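Side-chain contacts in adenosine monophosphate-protein transferase vopS (Vibrio parahaemolyticus, PDB 3LET), which transfers AMP from ATP to a threonine of host Rho GTPases, blocking their downstream signalling and actin assembly in infected cells: residues Q28-D33 with S51-S56; A34-P39 with L43-K48. All coordinates share one frame; numbering follows the deposited sequence.

Both contacts lie at one end of the elongated chain, in the helical N-terminal region, with their centres about 11 Å apart; contact 2 is nested in the loop that contact 1 closes. Contact 1 is partly buried and purely apolar, a methionine methyl of helix 51-56 touching two side chains at the end of helix 23-30. Contact 2 is buried and mixes a backbone hydrogen bond with one apolar touch, as it joins a loop to the helix that follows it. F31 joins them: its CD2 lies 3.6 Å from A45 CB and 3.7 Å from L36 CD1. Q28 NE2 adds a probable hydrogen bond to L36 O at 2.7 Å.

Contact 1 (Q28-D33 with S51-S56); sequences QMLFKD and SKMVKS
The methyl end of M53 meets the rim of the F31 ring, not its face. M53 CE stands near the ring plane, 4.2 Å from F31 CE1, and F31 CD1 is almost as near, at 4.3 Å from the same methyl. The sulfur stays further back, M53 SD being 5.3 Å from F31 CE1, so the touch is one of methyl on aromatic edge. The two side chains cross at about a right angle: the methionine arrives end-on from helix 51-56, while the phenylalanine lies across its path. M53 gets there by leaving its helix with CG anti to the backbone N (chi1 -163°), bending at chi2 (-89°) and running straight again to the methyl.

L30 receives the same methyl from another direction. Its branch point is the closest part, with L30 CG 4.5 Å from M53 CE, and L30 CD1 is 4.6 Å from it. The methyl is therefore bordered by an aliphatic fork and by an aromatic rim from consecutive residues. Both of these side chains also reach L61 on helix 58-75; F31 touches L64 there as well, and L49 in the loop before helix 51-56. At the start of helix 51-56, D50 OD2 accepts a hydrogen bond from M53 N.

Facing M53 is a helix that is just ending. K32 turns to positive phi (52°), and D33 N reaches back to Q28 O at 3.0 Å. This is the 6-to-1 backbone bond of a Schellman motif, which turns the chain off helix 23-30 directly after F31. The whole is a small apolar junction between short helices, packed also on the longer helix 58-75, within the all-helical N-terminal part of VopS.

Contact 2 (A34-P39 with L43-K48); sequences ANLKTP and LNAFAK
The carbonyl group of P39 is the flat group that faces L43, and L43 engages its oxygen with both backbone and side chain. L43 N donates to P39 O at 3.0 Å in a fairly straight bond (164° at the hydrogen), with the nitrogen tilted 25° from the carbonyl plane. The side chain lies alongside the same oxygen: L43 CG is 3.5 Å from P39 O, and L43 CD1 is 3.8 Å from it. With CG beside the backbone N (chi1 -70°), the leucine branch is carried back over the bond that its own N-H makes. The pyrrolidine ring of P39 packs on S23 and V24 of helix 23-30 and on E71 and V72 of helix 58-75, the helix that L43 also touches through A68 and M69.

This is the first turn of helix 39-45. T38 sits at the N-cap position, its OG1 accepting a hydrogen bond from D41 N, and P39 follows in the first turn, where a residue without an N-H is well tolerated. D41 answers through its carboxylate, which takes the N-H of K37 and so fixes the loop to the helix start.

Earlier in the loop, the CB of L36 is directed toward the helix, and its CD2 ends 4.4 Å from A45 CB, a methyl-to-methyl touch. Around L36 the loop folds back on itself: K37 NZ donates a hydrogen bond to A34 O at 2.7 Å, almost in line with the carbonyl bond. Toward its C-terminal end the segment 43-48 has i to i+3 backbone bonds, F46 N to L43 O (3.1 Å) and K48 N to A45 O (3.0 Å).

Contact 1 (Q28-D33 with S51-S56)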
# COMPACT_ATOMS: atom_id res chain seq x y z
N GLN A 28 -28.95 -13.35 10.84
CA GLN A 28 -29.95 -13.74 11.82
C GLN A 28 -31.27 -13.07 11.50
O GLN A 28 -32.33 -13.69 11.58
CB GLN A 28 -29.53 -13.33 13.24
CG GLN A 28 -28.48 -14.21 13.89
CD GLN A 28 -28.07 -13.65 15.24
OE1 GLN A 28 -28.40 -12.51 15.56
NE2 GLN A 28 -27.38 -14.44 16.03
N MET A 29 -31.21 -11.79 11.14
CA MET A 29 -32.41 -11.02 10.85
C MET A 29 -33.04 -11.42 9.52
O MET A 29 -34.25 -11.61 9.44
CB MET A 29 -32.10 -9.52 10.86
CG MET A 29 -31.73 -8.98 12.23
SD MET A 29 -31.39 -7.20 12.25
CE MET A 29 -33.00 -6.53 11.86
N LEU A 30 -32.23 -11.56 8.48
CA LEU A 30 -32.74 -11.83 7.13
C LEU A 30 -33.25 -13.26 7.01
O LEU A 30 -34.26 -13.51 6.36
CB LEU A 30 -31.66 -11.59 6.07
CG LEU A 30 -32.08 -11.80 4.61
CD1 LEU A 30 -33.29 -10.92 4.22
CD2 LEU A 30 -30.91 -11.53 3.67
N PHE A 31 -32.55 -14.18 7.66
CA PHE A 31 -32.87 -15.59 7.55
C PHE A 31 -33.79 -16.04 8.69
O PHE A 31 -34.20 -17.20 8.75
CB PHE A 31 -31.58 -16.40 7.54
CG PHE A 31 -30.69 -16.12 6.36
CD1 PHE A 31 -31.20 -15.52 5.20
CD2 PHE A 31 -29.36 -16.50 6.37
CE1 PHE A 31 -30.38 -15.28 4.09
CE2 PHE A 31 -28.52 -16.25 5.27
CZ PHE A 31 -29.04 -15.65 4.12
N LYS A 32 -34.10 -15.11 9.59
CA LYS A 32 -34.95 -15.42 10.73
C LYS A 32 -34.41 -16.63 11.47
O LYS A 32 -35.14 -17.60 11.71
CB LYS A 32 -36.38 -15.69 10.25
CG LYS A 32 -36.94 -14.58 9.39
CD LYS A 32 -38.17 -15.03 8.63
CE LYS A 32 -38.99 -13.84 8.15
NZ LYS A 32 -38.17 -12.88 7.36
N ASP A 33 -33.13 -16.59 11.82
CA ASP A 33 -32.48 -17.71 12.48
C ASP A 33 -31.50 -17.22 13.52
O ASP A 33 -30.37 -16.85 13.20
CB ASP A 33 -31.76 -18.59 11.47
CG ASP A 33 -31.35 -19.92 12.07
OD1 ASP A 33 -31.62 -20.14 13.27
OD2 ASP A 33 -30.74 -20.75 11.34
N SER A 51 -35.32 -20.81 -4.25
CA SER A 51 -34.89 -20.08 -5.46
C SER A 51 -35.60 -18.73 -5.61
O SER A 51 -35.04 -17.78 -6.15
CB SER A 51 -35.18 -20.91 -6.71
OG SER A 51 -34.45 -22.12 -6.70
N LYS A 52 -36.84 -18.64 -5.16
CA LYS A 52 -37.60 -17.43 -5.40
C LYS A 52 -37.08 -16.34 -4.48
O LYS A 52 -36.96 -15.17 -4.85
CB LYS A 52 -39.09 -17.67 -5.15
CG LYS A 52 -39.92 -16.40 -5.09
CD LYS A 52 -41.40 -16.76 -5.06
CE LYS A 52 -42.31 -15.56 -4.99
NZ LYS A 52 -43.74 -16.00 -4.92
N MET A 53 -36.75 -16.75 -3.27
CA MET A 53 -36.20 -15.87 -2.26
C MET A 53 -34.87 -15.30 -2.74
O MET A 53 -34.63 -14.10 -2.66
CB MET A 53 -36.03 -16.65 -0.97
CG MET A 53 -35.86 -15.81 0.24
SD MET A 53 -34.11 -15.55 0.37
CE MET A 53 -34.00 -14.88 2.03
N VAL A 54 -34.03 -16.16 -3.28
CA VAL A 54 -32.74 -15.73 -3.83
C VAL A 54 -32.92 -14.69 -4.93
O VAL A 54 -32.15 -13.74 -5.02
CB VAL A 54 -31.91 -16.95 -4.32
CG1 VAL A 54 -30.73 -16.51 -5.15
CG2 VAL A 54 -31.46 -17.79 -3.11
N LYS A 55 -33.91 -14.87 -5.79
CA LYS A 55 -34.16 -13.86 -6.83
C LYS A 55 -34.74 -12.56 -6.26
O LYS A 55 -34.31 -11.47 -6.63
CB LYS A 55 -35.12 -14.39 -7.89
CG LYS A 55 -34.58 -15.53 -8.71
CD LYS A 55 -35.71 -16.42 -9.20
CE LYS A 55 -35.19 -17.66 -9.92
NZ LYS A 55 -34.62 -17.35 -11.26
N SER A 56 -35.68 -12.66 -5.35
CA SER A 56 -36.37 -11.45 -4.90
C SER A 56 -35.47 -10.63 -4.00
O SER A 56 -35.65 -9.42 -3.87
CB SER A 56 -37.67 -11.82 -4.18
OG SER A 56 -37.39 -12.62 -3.04

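Contact 2 (A34-P39 with L43-K48)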
# COMPACT_ATOMS: atom_id res chain seq x y z
N ALA A 34 -31.92 -17.28 14.78
CA ALA A 34 -31.12 -16.78 15.89
C ALA A 34 -29.99 -17.75 16.23
O ALA A 34 -29.14 -17.44 17.06
CB ALA A 34 -32.00 -16.55 17.09
N ASN A 35 -29.99 -18.92 15.60
CA ASN A 35 -28.94 -19.91 15.81
C ASN A 35 -27.73 -19.69 14.92
O ASN A 35 -26.76 -20.45 14.98
CB ASN A 35 -29.49 -21.31 15.58
CG ASN A 35 -30.14 -21.87 16.81
OD1 ASN A 35 -29.45 -22.21 17.78
ND2 ASN A 35 -31.46 -21.98 16.80
N LEU A 36 -27.79 -18.67 14.07
CA LEU A 36 -26.65 -18.30 13.26
C LEU A 36 -25.73 -17.50 14.17
O LEU A 36 -26.12 -16.45 14.66
CB LEU A 36 -27.11 -17.44 12.08
CG LEU A 36 -28.06 -18.10 11.06
CD1 LEU A 36 -28.41 -17.11 9.94
CD2 LEU A 36 -27.47 -19.39 10.47
N LYS A 37 -24.53 -17.99 14.42
CA LYS A 37 -23.65 -17.39 15.42
C LYS A 37 -22.32 -16.93 14.82
O LYS A 37 -21.60 -16.11 15.41
CB LYS A 37 -23.38 -18.38 16.54
CG LYS A 37 -24.64 -18.90 17.22
CD LYS A 37 -25.50 -17.76 17.74
CE LYS A 37 -26.73 -18.29 18.48
NZ LYS A 37 -27.49 -17.19 19.14
N THR A 38 -21.98 -17.45 13.65
CA THR A 38 -20.70 -17.09 13.05
C THR A 38 -20.93 -16.75 11.60
O THR A 38 -21.95 -17.11 11.03
CB THR A 38 -19.70 -18.26 13.13
OG1 THR A 38 -20.07 -19.27 12.20
CG2 THR A 38 -19.67 -18.87 14.54
N PRO A 39 -19.96 -16.06 10.98
CA PRO A 39 -20.05 -15.74 9.56
C PRO A 39 -20.04 -17.01 8.70
O PRO A 39 -20.65 -17.02 7.63
CB PRO A 39 -18.79 -14.88 9.30
CG PRO A 39 -18.33 -14.42 10.62
CD PRO A 39 -18.80 -15.42 11.64
N LEU A 43 -22.85 -18.06 5.84
CA LEU A 43 -22.59 -18.54 4.48
C LEU A 43 -23.20 -19.91 4.26
O LEU A 43 -23.75 -20.18 3.19
CB LEU A 43 -21.07 -18.60 4.20
CG LEU A 43 -20.49 -17.19 4.10
CD1 LEU A 43 -18.96 -17.26 4.24
CD2 LEU A 43 -20.90 -16.51 2.79
N ASN A 44 -23.14 -20.77 5.27
CA ASN A 44 -23.69 -22.12 5.14
C ASN A 44 -25.21 -22.11 4.93
O ASN A 44 -25.79 -23.05 4.37
CB ASN A 44 -23.33 -22.92 6.38
CG ASN A 44 -21.87 -23.34 6.39
OD1 ASN A 44 -21.21 -23.36 5.35
ND2 ASN A 44 -21.38 -23.69 7.56
N ALA A 45 -25.85 -21.04 5.36
CA ALA A 45 -27.30 -20.87 5.20
C ALA A 45 -27.72 -20.57 3.75
O ALA A 45 -28.86 -20.83 3.37
CB ALA A 45 -27.82 -19.78 6.13
N PHE A 46 -26.79 -20.07 2.94
CA PHE A 46 -27.16 -19.67 1.57
C PHE A 46 -27.68 -20.85 0.74
O PHE A 46 -28.63 -20.67 -0.06
CB PHE A 46 -25.98 -18.97 0.85
CG PHE A 46 -25.89 -17.48 1.14
CD1 PHE A 46 -25.64 -17.03 2.42
CD2 PHE A 46 -26.04 -16.54 0.12
CE1 PHE A 46 -25.55 -15.65 2.69
CE2 PHE A 46 -25.96 -15.15 0.37
CZ PHE A 46 -25.73 -14.71 1.67
N ALA A 47 -27.12 -22.04 0.95
CA ALA A 47 -27.51 -23.23 0.17
C ALA A 47 -28.96 -23.58 0.46
O ALA A 47 -29.63 -24.25 -0.33
CB ALA A 47 -26.59 -24.43 0.52
N LYS A 48 -29.43 -23.14 1.62
CA LYS A 48 -30.75 -23.51 2.10
C LYS A 48 -31.86 -22.59 1.60
O LYS A 48 -33.04 -22.84 1.87
CB LYS A 48 -30.71 -23.49 3.62
CG LYS A 48 -29.61 -24.38 4.21
CD LYS A 48 -29.59 -24.29 5.74
CE LYS A 48 -28.47 -25.15 6.35
NZ LYS A 48 -28.70 -26.61 6.14